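Local coordinates for protein cytochrome c2 (PDB 1CXC) that carries electrons through a covalently bound heme c, serving in purple photosynthetic bacteria as the electron donor to the oxidized bacteriochlorophyll, at residues E2-P5 with E6-A9; G45-A48 with G49-A52; M61-A64 with G65-L69. All coordinates share one frame; numbering follows the deposited sequence.

Interaction 1. Residues E2-P5 with E6-A9; sequences EGDP and EAGA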
loop_
_atom_site.group_PDB
_atom_site.type_symbol
_atom_site.label_atom_id
_atom_site.label_comp_id
_atom_site.label_asym_id
_atom_site.label_seq_id
_atom_site.Cartn_x
_atom_site.Cartn_y
_atom_site.Cartn_z
ATOM N N GLU A 2 -4.289 -3.852 15.865
ATOM C CA GLU A 2 -5.313 -4.661 16.505
ATOM C C GLU A 2 -5.959 -5.633 15.532
ATOM O O GLU A 2 -6.673 -6.555 15.936
ATOM C CB GLU A 2 -6.360 -3.781 17.138
ATOM C CG GLU A 2 -5.716 -2.977 18.251
ATOM C CD GLU A 2 -6.507 -2.984 19.535
ATOM O OE1 GLU A 2 -7.521 -2.291 19.567
ATOM O OE2 GLU A 2 -5.934 -3.361 20.549
ATOM N N GLY A 3 -5.497 -5.602 14.291
ATOM C CA GLY A 3 -6.025 -6.480 13.265
ATOM C C GLY A 3 -5.470 -7.883 13.397
ATOM O O GLY A 3 -4.562 -8.152 14.180
ATOM N N ASP A 4 -6.049 -8.819 12.655
ATOM C CA ASP A 4 -5.597 -10.203 12.715
ATOM C C ASP A 4 -4.731 -10.524 11.514
ATOM O O ASP A 4 -5.195 -10.429 10.385
ATOM C CB ASP A 4 -6.838 -11.101 12.705
ATOM C CG ASP A 4 -6.640 -12.564 12.333
ATOM O OD1 ASP A 4 -5.531 -13.058 12.451
ATOM O OD2 ASP A 4 -7.642 -13.254 12.399
ATOM N N PRO A 5 -3.429 -10.690 11.707
ATOM C CA PRO A 5 -2.507 -10.924 10.616
ATOM C C PRO A 5 -2.835 -12.142 9.749
ATOM O O PRO A 5 -2.342 -12.202 8.621
ATOM C CB PRO A 5 -1.155 -11.061 11.292
ATOM C CG PRO A 5 -1.385 -11.256 12.764
ATOM C CD PRO A 5 -2.863 -11.023 13.012
ATOM N N GLU A 6 -3.266 -13.265 10.356
ATOM C CA GLU A 6 -3.564 -14.451 9.555
ATOM C C GLU A 6 -4.741 -14.179 8.641
ATOM O O GLU A 6 -4.787 -14.649 7.501
ATOM C CB GLU A 6 -3.859 -15.649 10.451
ATOM C CG GLU A 6 -2.800 -15.854 11.519
ATOM C CD GLU A 6 -3.052 -17.085 12.371
ATOM O OE1 GLU A 6 -3.954 -17.034 13.213
ATOM O OE2 GLU A 6 -2.586 -18.152 11.969
ATOM N N ALA A 7 -5.789 -13.536 9.168
ATOM C CA ALA A 7 -6.900 -13.189 8.322
ATOM C C ALA A 7 -6.377 -12.199 7.293
ATOM O O ALA A 7 -6.848 -12.117 6.160
ATOM C CB ALA A 7 -7.984 -12.506 9.132
ATOM N N GLY A 8 -5.447 -11.329 7.689
ATOM C CA GLY A 8 -4.880 -10.388 6.729
ATOM C C GLY A 8 -4.181 -11.105 5.583
ATOM O O GLY A 8 -4.112 -10.558 4.486
ATOM N N ALA A 9 -3.335 -12.096 5.892
ATOM C CA ALA A 9 -2.640 -12.834 4.845
ATOM C C ALA A 9 -3.620 -13.327 3.794
ATOM O O ALA A 9 -3.243 -13.446 2.636
ATOM C CB ALA A 9 -1.949 -14.051 5.441
#
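The carboxylate of D4 reaches forward to the start of helix 5-11 and meets the backbone N-H groups of E6 and A7. CG anti to the backbone N (chi1 162°) brings the acid group round to them; D4 is the N-cap residue and its OD1 the capping acceptor. The bond from A7 N to D4 OD1 is nearly straight but weak at 3.3 Å; that from E6 N to the same oxygen is shorter, 3.1 Å, yet strongly bent and also weak. The other oxygen, D4 OD2, rests against the methyl of A7, 3.4 Å from its CB. E6 CB lies 3.7 Å from D4 OD1, and the extended chain leaves E6 OE1 4.3 Å from D4 OD1, like charges that would probably repel slightly. The backbone takes up the helical pattern, G8 N bonding to D4 O at 2.9 Å and A9 N to P5 O. With an alanine at D4, the N-H groups of E6 and A7 would probably lack this acceptor and the turn fray more readily. P5 has no N-H and so needs no acceptor. One side of this turn lies against helix 107-120, where D4 and A7 touch N112, P5 touches Q119 and A9 touches Y116.

Interaction 2. Residues G45-A48 with G49-A52; sequences GRTA and GTQA. With HEC (heme c), chain B.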
loop_
_atom_site.group_PDB
_atom_site.type_symbol
_atom_site.label_atom_id
_atom_site.label_comp_id
_atom_site.label_asym_id
_atom_site.label_seq_id
_atom_site.Cartn_x
_atom_site.Cartn_y
_atom_site.Cartn_z
ATOM N N GLY A 45 5.956 2.670 7.242
ATOM C CA GLY A 45 6.782 3.825 7.524
ATOM C C GLY A 45 7.489 4.368 6.296
ATOM O O GLY A 45 8.112 5.420 6.347
ATOM N N ARG A 46 7.136 3.917 5.099
ATOM C CA ARG A 46 7.789 4.419 3.914
ATOM C C ARG A 46 7.082 5.651 3.360
ATOM O O ARG A 46 5.849 5.746 3.310
ATOM C CB ARG A 46 7.781 3.295 2.870
ATOM C CG ARG A 46 8.601 3.484 1.593
ATOM C CD ARG A 46 7.871 2.796 0.425
ATOM N NE ARG A 46 8.278 1.431 0.273
ATOM C CZ ARG A 46 7.504 0.479 -0.267
ATOM N NH1 ARG A 46 6.612 0.700 -1.231
ATOM N NH2 ARG A 46 8.062 -0.699 -0.273
ATOM N N THR A 47 7.875 6.611 2.856
ATOM C CA THR A 47 7.306 7.801 2.243
ATOM C C THR A 47 6.611 7.392 0.971
ATOM O O THR A 47 7.146 6.603 0.176
ATOM C CB THR A 47 8.386 8.800 1.873
ATOM O OG1 THR A 47 9.005 9.092 3.101
ATOM C CG2 THR A 47 7.807 10.057 1.234
ATOM N N ALA A 48 5.395 7.875 0.797
ATOM C CA ALA A 48 4.611 7.511 -0.361
ATOM C C ALA A 48 5.255 7.921 -1.671
ATOM O O ALA A 48 5.906 8.962 -1.753
ATOM C CB ALA A 48 3.249 8.186 -0.243
ATOM N N GLY A 49 5.205 7.060 -2.702
ATOM C CA GLY A 49 5.764 7.432 -3.992
ATOM C C GLY A 49 7.269 7.391 -4.017
ATOM O O GLY A 49 7.862 7.927 -4.936
ATOM N N THR A 50 7.883 6.484 -3.281
ATOM C CA THR A 50 9.329 6.460 -3.278
ATOM C C THR A 50 9.964 5.091 -3.501
ATOM O O THR A 50 11.181 4.998 -3.413
ATOM C CB THR A 50 9.922 7.098 -1.992
ATOM O OG1 THR A 50 9.600 6.256 -0.915
ATOM C CG2 THR A 50 9.405 8.500 -1.709
ATOM N N GLN A 51 9.219 3.984 -3.692
ATOM C CA GLN A 51 9.904 2.703 -3.916
ATOM C C GLN A 51 10.881 2.879 -5.075
ATOM O O GLN A 51 10.481 3.292 -6.164
ATOM C CB GLN A 51 8.863 1.621 -4.216
ATOM C CG GLN A 51 9.427 0.291 -4.702
ATOM C CD GLN A 51 10.064 -0.490 -3.579
ATOM O OE1 GLN A 51 9.958 -0.094 -2.408
ATOM N NE2 GLN A 51 10.801 -1.562 -3.891
ATOM N N ALA A 52 12.179 2.600 -4.878
ATOM C CA ALA A 52 13.160 2.891 -5.920
ATOM C C ALA A 52 13.024 2.189 -7.270
ATOM O O ALA A 52 13.231 2.790 -8.331
ATOM C CB ALA A 52 14.565 2.608 -5.400
HETATM FE FE HEC B . -2.123 -1.003 -4.657
HETATM C CHA HEC B . -0.028 1.651 -4.774
HETATM C CHB HEC B . -1.738 -1.187 -1.277
HETATM C CHC HEC B . -4.388 -3.572 -4.533
HETATM C CHD HEC B . -2.292 -1.051 -8.074
HETATM N NA HEC B . -1.131 0.033 -3.298
HETATM C C1A HEC B . -0.310 1.127 -3.524
HETATM C C2A HEC B . 0.222 1.642 -2.274
HETATM C C3A HEC B . -0.278 0.867 -1.284
HETATM C C4A HEC B . -1.088 -0.149 -1.934
HETATM C CMA HEC B . -0.100 1.107 0.208
HETATM C CAA HEC B . 1.224 2.774 -2.096
HETATM C CBA HEC B . 2.623 2.213 -1.898
HETATM C CGA HEC B . 3.765 3.202 -2.066
HETATM O O1A HEC B . 4.768 2.828 -2.638
HETATM O O2A HEC B . 3.562 4.381 -1.797
HETATM N NB HEC B . -2.904 -2.112 -3.226
HETATM C C1B HEC B . -2.568 -2.109 -1.880
HETATM C C2B HEC B . -3.278 -3.154 -1.162
HETATM C C3B HEC B . -4.098 -3.793 -2.054
HETATM C C4B HEC B . -3.843 -3.144 -3.335
HETATM C CMB HEC B . -3.127 -3.465 0.332
HETATM C CAB HEC B . -5.047 -4.814 -1.759
HETATM C CBB HEC B . -6.208 -4.582 -0.888
HETATM N NC HEC B . -3.147 -2.042 -6.008
HETATM C C1C HEC B . -4.057 -3.068 -5.774
HETATM C C2C HEC B . -4.520 -3.645 -7.020
HETATM C C3C HEC B . -3.933 -2.939 -8.014
HETATM C C4C HEC B . -3.073 -1.958 -7.381
HETATM C CMC HEC B . -5.319 -4.931 -7.167
HETATM C CAC HEC B . -4.080 -3.141 -9.383
HETATM C CBC HEC B . -5.375 -3.118 -10.049
HETATM N ND HEC B . -1.323 0.047 -6.097
HETATM C C1D HEC B . -1.481 -0.101 -7.474
HETATM C C2D HEC B . -0.769 0.930 -8.198
HETATM C C3D HEC B . -0.191 1.731 -7.276
HETATM C C4D HEC B . -0.510 1.164 -5.979
HETATM C CMD HEC B . -0.715 1.112 -9.713
HETATM C CAD HEC B . 0.394 3.111 -7.535
HETATM C CBD HEC B . -0.583 4.211 -7.123
HETATM C CGD HEC B . -0.349 5.567 -7.806
HETATM O O1D HEC B . -1.225 6.415 -7.725
HETATM O O2D HEC B . 0.792 5.886 -8.093
#
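One face of the R46 guanidinium carries the amide oxygen of Q51, while a heme propionate oxygen lies at its edge, in plane. Q51 OE1 sits 3.0 Å above the guanidinium plane, nearer its outer nitrogens than its middle, with the amide and guanidinium planes turned 48° apart. The oxygen is 2.9 Å from R46 NH2, but the angle is too poor for a hydrogen bond; that nitrogen bonds instead to N39 O, and Q51 NE2 to D53 OD1. At the edge R46 NH1 gives a bent hydrogen bond of 3.1 Å to O1A of the heme. The arginine chain leaves with CG anti to its own N (chi1 -171°) and bends at both chi2 and chi3 to bring its head round to the propionate. The other oxygen of that carboxylate, O2A, takes a straighter bond from G49 N at 3.3 Å. G49 belongs to a type II beta turn from T47 to T50, and its positive phi suits a glycine. Across the turn T50 OG1 donates to T47 O over 2.7 Å, and the methyls T47 CG2 and T50 CG2 meet at 3.7 Å. Both oxygens of one heme propionate are thus gripped, one by a side chain and one by the turn backbone; the arginine's charge probably stabilises the ionised carboxylate and would offset the negative charge of the propionate.

Interaction 3. Residues M61-A64 with G65-L69; sequences MKEA and GAKGL. With HEC (heme c), chain B.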
loop_
_atom_site.group_PDB
_atom_site.type_symbol
_atom_site.label_atom_id
_atom_site.label_comp_id
_atom_site.label_asym_id
_atom_site.label_seq_id
_atom_site.Cartn_x
_atom_site.Cartn_y
_atom_site.Cartn_z
ATOM N N MET A 61 0.352 10.671 -6.152
ATOM C CA MET A 61 1.049 9.922 -5.119
ATOM C C MET A 61 2.405 10.539 -4.849
ATOM O O MET A 61 2.909 10.510 -3.733
ATOM C CB MET A 61 1.207 8.467 -5.580
ATOM C CG MET A 61 1.892 7.589 -4.547
ATOM S SD MET A 61 0.841 7.253 -3.131
ATOM C CE MET A 61 -0.102 5.898 -3.769
ATOM N N LYS A 62 3.102 10.969 -5.890
ATOM C CA LYS A 62 4.396 11.584 -5.673
ATOM C C LYS A 62 4.229 12.860 -4.847
ATOM O O LYS A 62 4.961 13.119 -3.886
ATOM C CB LYS A 62 5.024 11.905 -7.015
ATOM C CG LYS A 62 5.676 10.709 -7.693
ATOM C CD LYS A 62 6.121 11.106 -9.102
ATOM C CE LYS A 62 6.465 9.864 -9.913
ATOM N NZ LYS A 62 6.897 10.192 -11.264
ATOM N N GLU A 63 3.202 13.642 -5.176
ATOM C CA GLU A 63 2.899 14.864 -4.472
ATOM C C GLU A 63 2.653 14.603 -2.988
ATOM O O GLU A 63 2.953 15.448 -2.142
ATOM C CB GLU A 63 1.645 15.426 -5.097
ATOM C CG GLU A 63 1.388 16.869 -4.721
ATOM C CD GLU A 63 0.083 17.423 -5.284
ATOM O OE1 GLU A 63 -0.307 17.043 -6.394
ATOM O OE2 GLU A 63 -0.474 18.325 -4.657
ATOM N N ALA A 64 1.750 13.668 -2.688
ATOM C CA ALA A 64 1.463 13.343 -1.308
ATOM C C ALA A 64 2.725 12.996 -0.534
ATOM O O ALA A 64 2.802 13.241 0.667
ATOM C CB ALA A 64 0.535 12.137 -1.263
ATOM N N GLY A 65 3.594 12.165 -1.104
ATOM C CA GLY A 65 4.828 11.826 -0.427
ATOM C C GLY A 65 5.642 13.098 -0.178
ATOM O O GLY A 65 6.344 13.187 0.837
ATOM N N ALA A 66 5.784 13.965 -1.202
ATOM C CA ALA A 66 6.520 15.232 -1.007
ATOM C C ALA A 66 5.933 16.037 0.147
ATOM O O ALA A 66 6.653 16.727 0.858
ATOM C CB ALA A 66 6.435 16.127 -2.232
ATOM N N LYS A 67 4.616 15.997 0.305
ATOM C CA LYS A 67 3.950 16.678 1.388
ATOM C C LYS A 67 4.383 16.077 2.709
ATOM O O LYS A 67 3.850 16.449 3.741
ATOM C CB LYS A 67 2.442 16.504 1.268
ATOM C CG LYS A 67 1.677 17.783 0.977
ATOM C CD LYS A 67 1.104 17.770 -0.434
ATOM C CE LYS A 67 1.633 18.952 -1.240
ATOM N NZ LYS A 67 2.799 18.581 -2.034
ATOM N N GLY A 68 4.876 14.851 2.679
ATOM C CA GLY A 68 5.312 14.238 3.912
ATOM C C GLY A 68 4.506 13.008 4.314
ATOM O O GLY A 68 4.819 12.402 5.330
ATOM N N LEU A 69 3.715 12.425 3.408
ATOM C CA LEU A 69 2.948 11.237 3.777
ATOM C C LEU A 69 3.775 9.956 3.842
ATOM O O LEU A 69 4.605 9.704 2.974
ATOM C CB LEU A 69 1.824 11.002 2.791
ATOM C CG LEU A 69 1.188 9.603 2.823
ATOM C CD1 LEU A 69 0.460 9.393 4.137
ATOM C CD2 LEU A 69 0.249 9.399 1.637
HETATM FE FE HEC B . -2.123 -1.003 -4.657
HETATM C CHA HEC B . -0.028 1.651 -4.774
HETATM C CHB HEC B . -1.738 -1.187 -1.277
HETATM C CHC HEC B . -4.388 -3.572 -4.533
HETATM C CHD HEC B . -2.292 -1.051 -8.074
HETATM N NA HEC B . -1.131 0.033 -3.298
HETATM C C1A HEC B . -0.310 1.127 -3.524
HETATM C C2A HEC B . 0.222 1.642 -2.274
HETATM C C3A HEC B . -0.278 0.867 -1.284
HETATM C C4A HEC B . -1.088 -0.149 -1.934
HETATM C CMA HEC B . -0.100 1.107 0.208
HETATM C CAA HEC B . 1.224 2.774 -2.096
HETATM C CBA HEC B . 2.623 2.213 -1.898
HETATM C CGA HEC B . 3.765 3.202 -2.066
HETATM O O1A HEC B . 4.768 2.828 -2.638
HETATM O O2A HEC B . 3.562 4.381 -1.797
HETATM N NB HEC B . -2.904 -2.112 -3.226
HETATM C C1B HEC B . -2.568 -2.109 -1.880
HETATM C C2B HEC B . -3.278 -3.154 -1.162
HETATM C C3B HEC B . -4.098 -3.793 -2.054
HETATM C C4B HEC B . -3.843 -3.144 -3.335
HETATM C CMB HEC B . -3.127 -3.465 0.332
HETATM C CAB HEC B . -5.047 -4.814 -1.759
HETATM C CBB HEC B . -6.208 -4.582 -0.888
HETATM N NC HEC B . -3.147 -2.042 -6.008
HETATM C C1C HEC B . -4.057 -3.068 -5.774
HETATM C C2C HEC B . -4.520 -3.645 -7.020
HETATM C C3C HEC B . -3.933 -2.939 -8.014
HETATM C C4C HEC B . -3.073 -1.958 -7.381
HETATM C CMC HEC B . -5.319 -4.931 -7.167
HETATM C CAC HEC B . -4.080 -3.141 -9.383
HETATM C CBC HEC B . -5.375 -3.118 -10.049
HETATM N ND HEC B . -1.323 0.047 -6.097
HETATM C C1D HEC B . -1.481 -0.101 -7.474
HETATM C C2D HEC B . -0.769 0.930 -8.198
HETATM C C3D HEC B . -0.191 1.731 -7.276
HETATM C C4D HEC B . -0.510 1.164 -5.979
HETATM C CMD HEC B . -0.715 1.112 -9.713
HETATM C CAD HEC B . 0.394 3.111 -7.535
HETATM C CBD HEC B . -0.583 4.211 -7.123
HETATM C CGD HEC B . -0.349 5.567 -7.806
HETATM O O1D HEC B . -1.225 6.415 -7.725
HETATM O O2D HEC B . 0.792 5.886 -8.093
#
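The carbonyl oxygen of E63 is held twice by K67, once by its backbone and once by its side chain. K67 N bonds to E63 O at 3.0 Å, and K67 NZ reaches the same oxygen at 3.1 Å from the opposite face of the carbonyl plane. To get there the lysine chain curls back along the helix, bent at chi2, chi3 and chi4, and brings its ammonium to E63 O. The E63 side chain lies alongside, pointing the same way, but its carboxylate stays beyond salt-bridge range, with E63 OE2 4.2 Å from K67 NZ. Nearby, A66 N bonds to K62 O and G65 N to M61 O, continuing the helical ladder. Where the helix stops, L69 N bonds to A64 O at 3.0 Å and G68 N to G65 O; with the positive phi of G68, these two bonds make a Schellman motif that turns the chain out of the helix. G68 N also bonds weakly to A64 O. The turn brings L69 CD2 to 4.0 Å from A64 CB, and both side chains also touch Y90 of helix 83-91. On the heme side M61 CG is anti to its N (chi1 -178°), and the chain then bends so that M61 CE touches CAA of one propionate and CBD of the other, while M61 CB lies 3.6 Å from heme O2D. The chemistry divides cleanly: a positive ammonium at the C-terminal end of the helix, where it would offset the partial negative charge of the carbonyls, and an apolar methyl lying against the stems of both propionates.

Overall arrangement
Interactions 2 and 3 are neighbours, their centres about 9 Å apart, and both touch the heme c. They meet directly: A48 N probably bonds to L69 O (3.0 Å), and T47 CG2 packs against G65 O and L69 O, so the propionate-binding turn is tied to the end of helix 59-66. Y57, G58, W71 and K99 also hydrogen-bond to the heme. Interaction 1 stands apart, on the other side of the chain's centre, with its centre about 23 Å from that of interaction 2 and about 27 Å from that of interaction 3; its G8 is still about 10 Å from the heme.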